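Local coordinates for protein AA9 family lytic polysaccharide monooxygenase cel61B (Hypocrea jecorina, PDB 2VTC) that oxidatively cleaves glycosidic bonds in cellulose and related polysaccharides, using an active-site copper, a reducing agent and O2 or H2O2, at residues 32-35 with 39-42; 99-104 with 195-200. All coordinates share one frame; numbering follows the deposited sequence.

Contact 1 of 2, residues 32-35 with 39-42; sequences YNQG and DYYY. With NAG (2-acetamido-2-deoxy-beta-D-glucopyranose), chain C.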
loop_
_atom_site.group_PDB
_atom_site.type_symbol
_atom_site.label_atom_id
_atom_site.label_comp_id
_atom_site.label_asym_id
_atom_site.label_seq_id
_atom_site.Cartn_x
_atom_site.Cartn_y
_atom_site.Cartn_z
ATOM N N TYR A 32 -4.864 -3.260 -17.997
ATOM C CA TYR A 32 -4.892 -4.306 -16.968
ATOM C C TYR A 32 -3.527 -4.939 -16.647
ATOM O O TYR A 32 -2.741 -5.278 -17.551
ATOM C CB TYR A 32 -5.863 -5.418 -17.357
ATOM C CG TYR A 32 -6.023 -6.498 -16.315
ATOM C CD1 TYR A 32 -6.976 -6.376 -15.295
ATOM C CD2 TYR A 32 -5.224 -7.644 -16.340
ATOM C CE1 TYR A 32 -7.132 -7.357 -14.349
ATOM C CE2 TYR A 32 -5.376 -8.642 -15.382
ATOM C CZ TYR A 32 -6.325 -8.484 -14.387
ATOM O OH TYR A 32 -6.488 -9.459 -13.434
ATOM N N ASN A 33 -3.282 -5.105 -15.347
ATOM C CA ASN A 33 -2.102 -5.778 -14.821
ATOM C C ASN A 33 -2.522 -6.749 -13.735
ATOM O O ASN A 33 -3.276 -6.378 -12.825
ATOM C CB ASN A 33 -1.114 -4.756 -14.229
ATOM C CG ASN A 33 -0.376 -3.958 -15.291
ATOM O OD1 ASN A 33 0.764 -4.288 -15.637
ATOM N ND2 ASN A 33 -1.018 -2.904 -15.819
ATOM N N GLN A 34 -2.033 -7.990 -13.811
ATOM C CA GLN A 34 -2.353 -9.009 -12.825
ATOM C C GLN A 34 -1.593 -8.786 -11.509
ATOM O O GLN A 34 -0.379 -8.540 -11.522
ATOM C CB GLN A 34 -2.059 -10.412 -13.389
ATOM C CG GLN A 34 -2.498 -11.570 -12.503
ATOM C CD GLN A 34 -3.980 -11.530 -12.188
ATOM O OE1 GLN A 34 -4.383 -11.551 -11.016
ATOM N NE2 GLN A 34 -4.794 -11.433 -13.226
ATOM N N GLY A 35 -2.314 -8.825 -10.388
ATOM C CA GLY A 35 -1.698 -8.745 -9.062
ATOM C C GLY A 35 -1.534 -10.106 -8.426
ATOM O O GLY A 35 -1.892 -11.133 -9.035
ATOM N N ASP A 39 -4.927 -17.574 -4.400
ATOM C CA ASP A 39 -4.841 -18.857 -5.126
ATOM C C ASP A 39 -3.405 -19.265 -5.470
ATOM O O ASP A 39 -3.060 -20.451 -5.418
ATOM C CB ASP A 39 -5.693 -18.833 -6.400
ATOM C CG ASP A 39 -7.182 -18.994 -6.108
ATOM O OD1 ASP A 39 -7.533 -19.305 -4.943
ATOM O OD2 ASP A 39 -8.002 -18.801 -7.036
ATOM N N TYR A 40 -2.578 -18.275 -5.796
ATOM C CA TYR A 40 -1.163 -18.502 -6.105
ATOM C C TYR A 40 -0.359 -19.023 -4.914
ATOM O O TYR A 40 0.602 -19.783 -5.094
ATOM C CB TYR A 40 -0.513 -17.219 -6.617
ATOM C CG TYR A 40 -1.105 -16.608 -7.870
ATOM C CD1 TYR A 40 -1.969 -17.333 -8.723
ATOM C CD2 TYR A 40 -0.764 -15.309 -8.239
ATOM C CE1 TYR A 40 -2.493 -16.741 -9.875
ATOM C CE2 TYR A 40 -1.277 -14.717 -9.370
ATOM C CZ TYR A 40 -2.136 -15.432 -10.198
ATOM O OH TYR A 40 -2.637 -14.821 -11.323
ATOM N N TYR A 41 -0.718 -18.606 -3.699
ATOM C CA TYR A 41 -0.055 -19.131 -2.513
ATOM C C TYR A 41 -0.261 -20.638 -2.435
ATOM O O TYR A 41 0.656 -21.383 -2.091
ATOM C CB TYR A 41 -0.540 -18.460 -1.215
ATOM C CG TYR A 41 -0.101 -19.213 0.017
ATOM C CD1 TYR A 41 1.135 -18.956 0.608
ATOM C CD2 TYR A 41 -0.897 -20.227 0.573
ATOM C CE1 TYR A 41 1.560 -19.658 1.710
ATOM C CE2 TYR A 41 -0.474 -20.944 1.695
ATOM C CZ TYR A 41 0.753 -20.660 2.254
ATOM O OH TYR A 41 1.198 -21.339 3.367
ATOM N N TYR A 42 -1.478 -21.071 -2.755
ATOM C CA TYR A 42 -1.835 -22.487 -2.670
ATOM C C TYR A 42 -1.248 -23.278 -3.843
ATOM O O TYR A 42 -0.796 -24.410 -3.650
ATOM C CB TYR A 42 -3.354 -22.669 -2.479
ATOM C CG TYR A 42 -3.795 -22.262 -1.084
ATOM C CD1 TYR A 42 -3.480 -23.051 0.022
ATOM C CD2 TYR A 42 -4.502 -21.072 -0.863
ATOM C CE1 TYR A 42 -3.853 -22.677 1.320
ATOM C CE2 TYR A 42 -4.892 -20.689 0.434
ATOM C CZ TYR A 42 -4.563 -21.491 1.518
ATOM O OH TYR A 42 -4.933 -21.144 2.804
HETATM C C1 NAG C . -9.501 -8.014 -10.517
HETATM C C2 NAG C . -10.178 -9.206 -11.206
HETATM C C3 NAG C . -11.694 -9.268 -10.914
HETATM C C4 NAG C . -12.023 -9.068 -9.423
HETATM C C5 NAG C . -11.148 -7.953 -8.819
HETATM C C6 NAG C . -11.306 -7.777 -7.312
HETATM C C7 NAG C . -9.466 -10.281 -13.284
HETATM C C8 NAG C . -9.421 -10.187 -14.780
HETATM N N2 NAG C . -9.957 -9.214 -12.643
HETATM O O3 NAG C . -12.214 -10.509 -11.372
HETATM O O4 NAG C . -13.391 -8.721 -9.245
HETATM O O5 NAG C . -9.767 -8.150 -9.127
HETATM O O6 NAG C . -11.271 -9.003 -6.621
HETATM O O7 NAG C . -9.067 -11.297 -12.707
#

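Contact 2 of 2, residues 99-104 with 195-200; sequences FQWGPG and YPQCVN. With NI (nickel (II) ion), chain E; NAG (2-acetamido-2-deoxy-beta-D-glucopyranose), chain C; NAG (2-acetamido-2-deoxy-beta-D-glucopyranose), chain B.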
loop_
_atom_site.group_PDB
_atom_site.type_symbol
_atom_site.label_atom_id
_atom_site.label_comp_id
_atom_site.label_asym_id
_atom_site.label_seq_id
_atom_site.Cartn_x
_atom_site.Cartn_y
_atom_site.Cartn_z
ATOM N N PHE A 99 -5.680 0.863 -8.054
ATOM C CA PHE A 99 -5.565 -0.380 -7.304
ATOM C C PHE A 99 -6.967 -0.947 -7.123
ATOM O O PHE A 99 -7.871 -0.236 -6.676
ATOM C CB PHE A 99 -4.905 -0.149 -5.935
ATOM C CG PHE A 99 -3.476 0.321 -6.011
ATOM C CD1 PHE A 99 -2.442 -0.610 -6.123
ATOM C CD2 PHE A 99 -3.158 1.677 -5.938
ATOM C CE1 PHE A 99 -1.098 -0.194 -6.175
ATOM C CE2 PHE A 99 -1.818 2.118 -5.999
ATOM C CZ PHE A 99 -0.791 1.160 -6.115
ATOM N N GLN A 100 -7.135 -2.214 -7.479
ATOM C CA GLN A 100 -8.415 -2.905 -7.329
ATOM C C GLN A 100 -8.345 -3.892 -6.178
ATOM O O GLN A 100 -7.637 -4.905 -6.230
ATOM C CB GLN A 100 -8.816 -3.598 -8.639
ATOM C CG GLN A 100 -10.014 -4.542 -8.503
ATOM C CD GLN A 100 -11.342 -3.804 -8.333
ATOM O OE1 GLN A 100 -11.929 -3.780 -7.238
ATOM N NE2 GLN A 100 -11.809 -3.203 -9.406
ATOM N N TRP A 101 -9.085 -3.589 -5.115
ATOM C CA TRP A 101 -9.144 -4.459 -3.955
ATOM C C TRP A 101 -10.243 -5.518 -4.114
ATOM O O TRP A 101 -11.229 -5.310 -4.840
ATOM C CB TRP A 101 -9.391 -3.638 -2.681
ATOM C CG TRP A 101 -8.218 -2.773 -2.282
ATOM C CD1 TRP A 101 -7.884 -1.569 -2.807
ATOM C CD2 TRP A 101 -7.241 -3.068 -1.274
ATOM N NE1 TRP A 101 -6.748 -1.083 -2.194
ATOM C CE2 TRP A 101 -6.341 -1.978 -1.238
ATOM C CE3 TRP A 101 -7.048 -4.141 -0.386
ATOM C CZ2 TRP A 101 -5.238 -1.930 -0.359
ATOM C CZ3 TRP A 101 -5.949 -4.102 0.501
ATOM C CH2 TRP A 101 -5.055 -2.989 0.496
ATOM N N GLY A 102 -10.060 -6.649 -3.447
ATOM C CA GLY A 102 -11.017 -7.749 -3.580
ATOM C C GLY A 102 -10.584 -8.974 -2.813
ATOM O O GLY A 102 -9.620 -8.910 -2.031
ATOM N N PRO A 103 -11.265 -10.117 -3.043
ATOM C CA PRO A 103 -12.351 -10.341 -4.027
ATOM C C PRO A 103 -13.734 -9.800 -3.611
ATOM O O PRO A 103 -14.601 -9.585 -4.475
ATOM C CB PRO A 103 -12.407 -11.869 -4.149
ATOM C CG PRO A 103 -11.912 -12.381 -2.810
ATOM C CD PRO A 103 -10.950 -11.330 -2.263
ATOM N N GLY A 104 -13.939 -9.600 -2.316
ATOM C CA GLY A 104 -15.216 -9.076 -1.819
ATOM C C GLY A 104 -15.189 -7.573 -1.590
ATOM O O GLY A 104 -14.136 -6.942 -1.647
ATOM N N TYR A 195 -3.078 -2.593 6.243
ATOM C CA TYR A 195 -3.159 -3.498 5.088
ATOM C C TYR A 195 -2.242 -3.002 3.955
ATOM O O TYR A 195 -2.734 -2.474 2.971
ATOM C CB TYR A 195 -4.606 -3.630 4.548
ATOM C CG TYR A 195 -5.625 -4.167 5.550
ATOM C CD1 TYR A 195 -6.033 -5.506 5.507
ATOM C CD2 TYR A 195 -6.171 -3.332 6.547
ATOM C CE1 TYR A 195 -6.962 -6.020 6.452
ATOM C CE2 TYR A 195 -7.109 -3.831 7.493
ATOM C CZ TYR A 195 -7.496 -5.167 7.426
ATOM O OH TYR A 195 -8.421 -5.644 8.353
ATOM N N PRO A 196 -0.905 -3.195 4.099
ATOM C CA PRO A 196 0.008 -2.771 3.021
ATOM C C PRO A 196 0.081 -3.790 1.878
ATOM O O PRO A 196 0.049 -5.005 2.113
ATOM C CB PRO A 196 1.365 -2.663 3.723
ATOM C CG PRO A 196 1.320 -3.687 4.808
ATOM C CD PRO A 196 -0.166 -3.695 5.272
ATOM N N GLN A 197 0.157 -3.277 0.661
ATOM C CA GLN A 197 0.270 -4.113 -0.521
ATOM C C GLN A 197 1.308 -3.508 -1.461
ATOM O O GLN A 197 1.202 -2.329 -1.829
ATOM C CB GLN A 197 -1.083 -4.179 -1.237
ATOM C CG GLN A 197 -2.131 -4.933 -0.384
ATOM C CD GLN A 197 -1.942 -6.436 -0.443
ATOM O OE1 GLN A 197 -1.291 -7.041 0.417
ATOM N NE2 GLN A 197 -2.510 -7.044 -1.454
ATOM N N CYS A 198 2.301 -4.321 -1.840
ATOM C CA CYS A 198 3.358 -3.838 -2.732
ATOM C C CYS A 198 3.245 -4.372 -4.161
ATOM O O CYS A 198 2.892 -5.543 -4.387
ATOM C CB CYS A 198 4.718 -4.204 -2.130
ATOM S SG CYS A 198 5.103 -3.359 -0.620
ATOM N N VAL A 199 3.566 -3.503 -5.122
ATOM C CA VAL A 199 3.596 -3.863 -6.559
ATOM C C VAL A 199 4.876 -3.302 -7.219
ATOM O O VAL A 199 5.272 -2.176 -6.937
ATOM C CB VAL A 199 2.336 -3.390 -7.334
ATOM C CG1 VAL A 199 1.052 -3.973 -6.709
ATOM C CG2 VAL A 199 2.259 -1.863 -7.370
ATOM N N ASN A 200 5.529 -4.104 -8.069
ATOM C CA ASN A 200 6.693 -3.630 -8.831
ATOM C C ASN A 200 6.181 -2.847 -10.021
ATOM O O ASN A 200 5.459 -3.394 -10.854
ATOM C CB ASN A 200 7.515 -4.826 -9.355
ATOM C CG ASN A 200 8.151 -5.654 -8.253
ATOM O OD1 ASN A 200 8.441 -5.173 -7.158
ATOM N ND2 ASN A 200 8.388 -6.942 -8.565
HETATM NI NI NI E . -10.583 -6.755 7.742
HETATM C C1 NAG C . -9.501 -8.014 -10.517
HETATM C C2 NAG C . -10.178 -9.206 -11.206
HETATM C C3 NAG C . -11.694 -9.268 -10.914
HETATM C C4 NAG C . -12.023 -9.068 -9.423
HETATM C C5 NAG C . -11.148 -7.953 -8.819
HETATM C C6 NAG C . -11.306 -7.777 -7.312
HETATM C C7 NAG C . -9.466 -10.281 -13.284
HETATM C C8 NAG C . -9.421 -10.187 -14.780
HETATM N N2 NAG C . -9.957 -9.214 -12.643
HETATM O O3 NAG C . -12.214 -10.509 -11.372
HETATM O O4 NAG C . -13.391 -8.721 -9.245
HETATM O O5 NAG C . -9.767 -8.150 -9.127
HETATM O O6 NAG C . -11.271 -9.003 -6.621
HETATM O O7 NAG C . -9.067 -11.297 -12.707
HETATM C C1 NAG B . -14.114 -9.767 -8.569
HETATM C C2 NAG B . -15.360 -9.162 -7.909
HETATM C C3 NAG B . -16.337 -10.232 -7.400
HETATM C C4 NAG B . -16.535 -11.374 -8.400
HETATM C C5 NAG B . -15.175 -11.891 -8.881
HETATM C C6 NAG B . -15.319 -13.026 -9.895
HETATM C C7 NAG B . -14.972 -6.937 -6.924
HETATM C C8 NAG B . -14.730 -6.170 -5.663
HETATM N N2 NAG B . -15.004 -8.268 -6.811
HETATM O O3 NAG B . -17.582 -9.615 -7.156
HETATM O O4 NAG B . -17.295 -12.418 -7.820
HETATM O O5 NAG B . -14.464 -10.810 -9.472
HETATM O O6 NAG B . -15.989 -12.549 -11.045
HETATM O O7 NAG B . -15.097 -6.324 -7.982
HETATM O O HOH W 1 -12.379 -7.918 7.938
HETATM O O HOH W 2 -10.195 -6.764 8.890
#

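Contact 1 of 2, residues 32-35 with 39-42
Q34, the last residue of edge strand 31-34, and G35 just after it meet Y40, which lies near the start of helix 38-47. The chain leaves the sheet at G35 and enters the helix a few residues later. The contact is small, with 87 Å² buried in all. The end of the Y40 ring does the touching. Its OH reaches CG of Q34 at 3.5 Å, and CE2 comes within 3.7 Å of the G35 carbonyl O, which approaches the ring obliquely. CG of Y40 lies beside its own backbone N (chi1 -60°), and this sends the ring back from the helix toward the strand. The Q34 chain bends at its second torsion, and its CG and CD come up to the phenol OH; the amide and ring planes are 71° apart. Q34 also touches V53. The strand is an outer strand of a four-stranded antiparallel sheet in the AA9 fold. It pairs with strand 22-28 through backbone hydrogen bonds of N33 with F26 and of G35 with Q24. Y32, at the far end of 32-34, packs on N25, the predicted N-glycosylation site, and on the first sugar. Its CE1 lies 3.7 Å from C8 of NAG (chain C), whose methyl meets the ring obliquely. The Y32 OH is 3.1 Å from C7 of the same acetamido group.

Contact 2 of 2, residues 99-104 with 195-200
W101 turns the edge of its six-membered ring toward the backbone O of Y195. CH2 points in the ring plane at this O, 3.4 Å away. The same CH2 lies 3.6 Å from CG of Q197, which comes in obliquely. CB of Y195 also faces CH2, but the phenol ring leads away to the metal. With CG of W101 beside its own backbone N (chi1 -69°), the benzo end reaches across while NE1 hydrogen-bonds to NE2 of H178. F99, whose ring stacks on H178, uses its edge here: CE1 meets CG2 of V199 at 3.9 Å, close to the ring plane. These side chains fill the space between the two sheets of the AA9 beta-sandwich. Strands 99-102 and 195-200 pass 10.7 Å apart at 133°, one from each sheet. At one end, the Y195 OH binds nickel at 2.5 Å, with H20 and H108 as further ligands; this is the catalytic copper site. The Q100 side chain lies on the glycan, with CG 3.6 Å from C5 of NAG (chain C). An alanine here removes CG, and C5 of the sugar would probably lose the methylene it rests on, leaving that sugar freer to shift. Beyond the strand, the cis peptide before P103 turns the chain. The P103 O accepts a hydrogen bond of 2.7 Å from N2 of NAG (chain B), nearly straight at 169°.

Overall arrangement
The two contacts share the four-stranded sheet. Contact 1 joins its edge strand 31-34 to a helix close by in sequence; contact 2 joins its inner strand 96-102 to the facing sheet. Their centres are 10 Å apart and their nearest atoms about 6 Å, so they do not touch. The glycan links them: NAG (chain C) packs on Y32 of contact 1 and on Q100, G102 and P103 of contact 2. The metal belongs to contact 2 alone. CH2 of W101 lies 9.9 Å from the nickel ion, whereas OH of Y40 is 22.2 Å from it. Contact 1 is therefore remote from the catalytic site.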